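Local coordinates for protein putative protease (Parabacteroides distasonis ATCC 8503, PDB 3KD4) that is of uncertain function but is probably a secreted or exported protease, a multidomain hydrolase whose substrate remains unidentified, at residues F236-S241 and Q245-I250. Sequence-based numbering, arbitrary orientation.
Sequences FLTDKS and QEKVNI
The flat carboxylate of Glu246 turns one face to Ser241, whose CB sits almost squarely above it, 3.5 Å from CD. Extended from CB onward, Glu246 carries CG past the same methylene, with Glu246 CG and Ser241 CB 3.8 Å apart. The amide of Gln245 is met at its edge: NE2 donates nearly in the amide plane to Asn249 OD1 at 3.0 Å, one helical turn on, while OE1 receives Gln339 NE2. In the turn after helix 228-238, Ser241 OG donates to Thr238 O at 2.6 Å, approaching 35° off the carbonyl plane, a bond that ties the serine side chain back to the backbone three residues earlier. This same OG comes close against the aliphatic chain of Lys247, at 3.1 Å from CG. A short loop joins helices 228-238 and 244-258, and Asn243 OD1 accepts the backbone N-H of Glu246 in the second helix's first turn. These helices belong to the central helix-and-sheet domain, consistent with a transglutaminase-like fold. Replacing Glu246 with an alanine would probably uncover the methylene of Ser241 and open a gap beside the turn. Thr238 CB packs alongside Lys247 CG at 3.8 Å; its OG1 instead bonds to Ala234 O. With CG anti to the carbonyl carbon (chi1 -64°) and the rest stretched out, Lys247 passes Thr238 and Ser241 to bring NZ to Ala301 O. Three residues on from Lys247, Ile250 CG2 touches Leu237 O at 3.7 Å and Leu237 CB at 4.0 Å.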
ATOM      1  N   PHE A 236      -8.598  32.066 -10.459  1.00 21.80           N
ATOM      2  CA  PHE A 236      -9.992  32.322 -10.798  1.00 21.95           C
ATOM      3  C   PHE A 236     -10.942  31.589  -9.871  1.00 21.26           C
ATOM      4  O   PHE A 236     -11.951  32.144  -9.461  1.00 19.79           O
ATOM      5  CB  PHE A 236     -10.309  31.920 -12.244  1.00 22.43           C
ATOM      6  CG  PHE A 236      -9.629  32.756 -13.284  1.00 23.13           C
ATOM      7  CD1 PHE A 236      -9.097  33.994 -12.989  1.00 26.61           C
ATOM      8  CD2 PHE A 236      -9.563  32.312 -14.588  1.00 25.66           C
ATOM      9  CE1 PHE A 236      -8.486  34.764 -13.993  1.00 27.50           C
ATOM     10  CE2 PHE A 236      -8.974  33.077 -15.583  1.00 25.71           C
ATOM     11  CZ  PHE A 236      -8.442  34.292 -15.289  1.00 24.91           C
ATOM     12  N   LEU A 237     -10.625  30.339  -9.543  1.00 21.07           N
ATOM     13  CA  LEU A 237     -11.511  29.510  -8.741  1.00 21.19           C
ATOM     14  C   LEU A 237     -11.638  30.005  -7.313  1.00 22.19           C
ATOM     15  O   LEU A 237     -12.640  29.731  -6.667  1.00 21.86           O
ATOM     16  CB  LEU A 237     -11.020  28.058  -8.683  1.00 21.27           C
ATOM     17  CG  LEU A 237     -11.378  27.189  -9.865  1.00 20.86           C
ATOM     18  CD1 LEU A 237     -10.494  25.935  -9.878  1.00 21.31           C
ATOM     19  CD2 LEU A 237     -12.886  26.868  -9.880  1.00 20.26           C
ATOM     20  N   THR A 238     -10.619  30.694  -6.815  1.00 23.53           N
ATOM     21  CA  THR A 238     -10.561  31.037  -5.406  1.00 25.45           C
ATOM     22  C   THR A 238     -10.568  32.551  -5.169  1.00 28.83           C
ATOM     23  O   THR A 238     -10.383  32.987  -4.045  1.00 28.65           O
ATOM     24  CB  THR A 238      -9.300  30.431  -4.744  1.00 24.72           C
ATOM     25  OG1 THR A 238      -8.134  30.917  -5.402  1.00 23.72           O
ATOM     26  CG2 THR A 238      -9.311  28.924  -4.825  1.00 22.56           C
ATOM     27  N   ASP A 239     -10.768  33.334  -6.229  1.00 32.21           N
ATOM     28  CA  ASP A 239     -10.729  34.788  -6.086  0.50 34.01           C
ATOM     29  C   ASP A 239     -11.844  35.345  -5.183  1.00 35.23           C
ATOM     30  O   ASP A 239     -11.596  36.296  -4.462  1.00 36.45           O
ATOM     31  CB  ASP A 239     -10.674  35.505  -7.447  0.50 34.01           C
ATOM     32  CG  ASP A 239     -11.967  35.400  -8.238  0.50 35.22           C
ATOM     33  OD1 ASP A 239     -13.049  35.212  -7.641  0.50 37.28           O
ATOM     34  OD2 ASP A 239     -11.900  35.538  -9.477  0.50 35.50           O
ATOM     35  N   LYS A 240     -13.029  34.747  -5.187  1.00 37.01           N
ATOM     36  CA  LYS A 240     -14.119  35.217  -4.326  1.00 38.80           C
ATOM     37  C   LYS A 240     -13.867  34.907  -2.840  1.00 40.13           C
ATOM     38  O   LYS A 240     -14.138  35.753  -1.982  1.00 40.94           O
ATOM     39  CB  LYS A 240     -15.452  34.603  -4.772  1.00 38.68           C
ATOM     40  N   SER A 241     -13.310  33.723  -2.550  1.00 41.45           N
ATOM     41  CA  SER A 241     -13.313  33.152  -1.182  1.00 42.01           C
ATOM     42  C   SER A 241     -12.812  34.059  -0.063  1.00 41.93           C
ATOM     43  O   SER A 241     -11.833  34.814  -0.223  1.00 42.89           O
ATOM     44  CB  SER A 241     -12.540  31.829  -1.114  1.00 42.35           C
ATOM     45  OG  SER A 241     -11.490  31.792  -2.054  1.00 44.17           O
ATOM     46  N   GLN A 245      -9.069  28.354   4.279  1.00 24.85           N
ATOM     47  CA  GLN A 245      -9.555  27.002   4.282  1.00 24.52           C
ATOM     48  C   GLN A 245     -10.505  26.765   3.097  1.00 24.61           C
ATOM     49  O   GLN A 245     -10.510  25.687   2.486  1.00 24.06           O
ATOM     50  CB  GLN A 245     -10.229  26.660   5.602  1.00 24.16           C
ATOM     51  CG  GLN A 245     -10.682  25.191   5.695  1.00 24.48           C
ATOM     52  CD  GLN A 245      -9.506  24.224   5.646  1.00 25.57           C
ATOM     53  OE1 GLN A 245      -8.627  24.301   6.474  1.00 25.24           O
ATOM     54  NE2 GLN A 245      -9.486  23.331   4.661  1.00 25.55           N
ATOM     55  N   GLU A 246     -11.314  27.776   2.788  1.00 24.57           N
ATOM     56  CA  GLU A 246     -12.287  27.658   1.717  1.00 24.81           C
ATOM     57  C   GLU A 246     -11.514  27.459   0.411  1.00 23.70           C
ATOM     58  O   GLU A 246     -11.895  26.664  -0.415  1.00 23.21           O
ATOM     59  CB  GLU A 246     -13.180  28.916   1.643  1.00 24.77           C
ATOM     60  CG  GLU A 246     -14.195  28.835   0.519  1.00 29.32           C
ATOM     61  CD  GLU A 246     -15.104  30.052   0.412  1.00 34.04           C
ATOM     62  OE1 GLU A 246     -15.271  30.784   1.419  1.00 37.90           O
ATOM     63  OE2 GLU A 246     -15.642  30.276  -0.699  1.00 37.27           O
ATOM     64  N   LYS A 247     -10.417  28.189   0.252  1.00 23.48           N
ATOM     65  CA  LYS A 247      -9.604  28.066  -0.944  1.00 23.43           C
ATOM     66  C   LYS A 247      -9.046  26.662  -1.121  1.00 22.31           C
ATOM     67  O   LYS A 247      -9.075  26.114  -2.233  1.00 21.24           O
ATOM     68  CB  LYS A 247      -8.464  29.062  -0.923  1.00 23.92           C
ATOM     69  CG  LYS A 247      -8.876  30.504  -0.952  1.00 25.09           C
ATOM     70  CD  LYS A 247      -7.622  31.324  -0.991  1.00 28.14           C
ATOM     71  CE  LYS A 247      -7.868  32.796  -1.151  1.00 30.79           C
ATOM     72  NZ  LYS A 247      -6.520  33.441  -1.285  1.00 34.25           N
ATOM     73  N   VAL A 248      -8.535  26.078  -0.040  1.00 21.90           N
ATOM     74  CA  VAL A 248      -8.040  24.694  -0.089  1.00 21.15           C
ATOM     75  C   VAL A 248      -9.191  23.767  -0.503  1.00 21.29           C
ATOM     76  O   VAL A 248      -9.044  22.915  -1.386  1.00 21.21           O
ATOM     77  CB  VAL A 248      -7.414  24.225   1.276  1.00 21.96           C
ATOM     78  CG1 VAL A 248      -7.092  22.704   1.243  1.00 18.08           C
ATOM     79  CG2 VAL A 248      -6.170  25.070   1.640  1.00 20.79           C
ATOM     80  N   ASN A 249     -10.350  23.948   0.108  1.00 20.96           N
ATOM     81  CA  ASN A 249     -11.492  23.076  -0.198  1.00 20.84           C
ATOM     82  C   ASN A 249     -11.919  23.154  -1.649  1.00 20.04           C
ATOM     83  O   ASN A 249     -12.200  22.140  -2.265  1.00 19.76           O
ATOM     84  CB  ASN A 249     -12.676  23.418   0.690  1.00 21.48           C
ATOM     85  CG  ASN A 249     -12.366  23.260   2.170  1.00 23.87           C
ATOM     86  OD1 ASN A 249     -11.410  22.564   2.560  1.00 23.85           O
ATOM     87  ND2 ASN A 249     -13.186  23.896   3.003  1.00 24.86           N
ATOM     88  N   ILE A 250     -11.953  24.363  -2.187  1.00 19.94           N
ATOM     89  CA  ILE A 250     -12.333  24.566  -3.579  1.00 20.13           C
ATOM     90  C   ILE A 250     -11.357  23.816  -4.506  1.00 20.28           C
ATOM     91  O   ILE A 250     -11.779  23.043  -5.379  1.00 19.90           O
ATOM     92  CB  ILE A 250     -12.393  26.075  -3.922  1.00 19.54           C
ATOM     93  CG1 ILE A 250     -13.618  26.725  -3.244  1.00 20.58           C
ATOM     94  CG2 ILE A 250     -12.454  26.282  -5.446  1.00 19.85           C
ATOM     95  CD1 ILE A 250     -13.647  28.282  -3.279  1.00 18.14           C
TER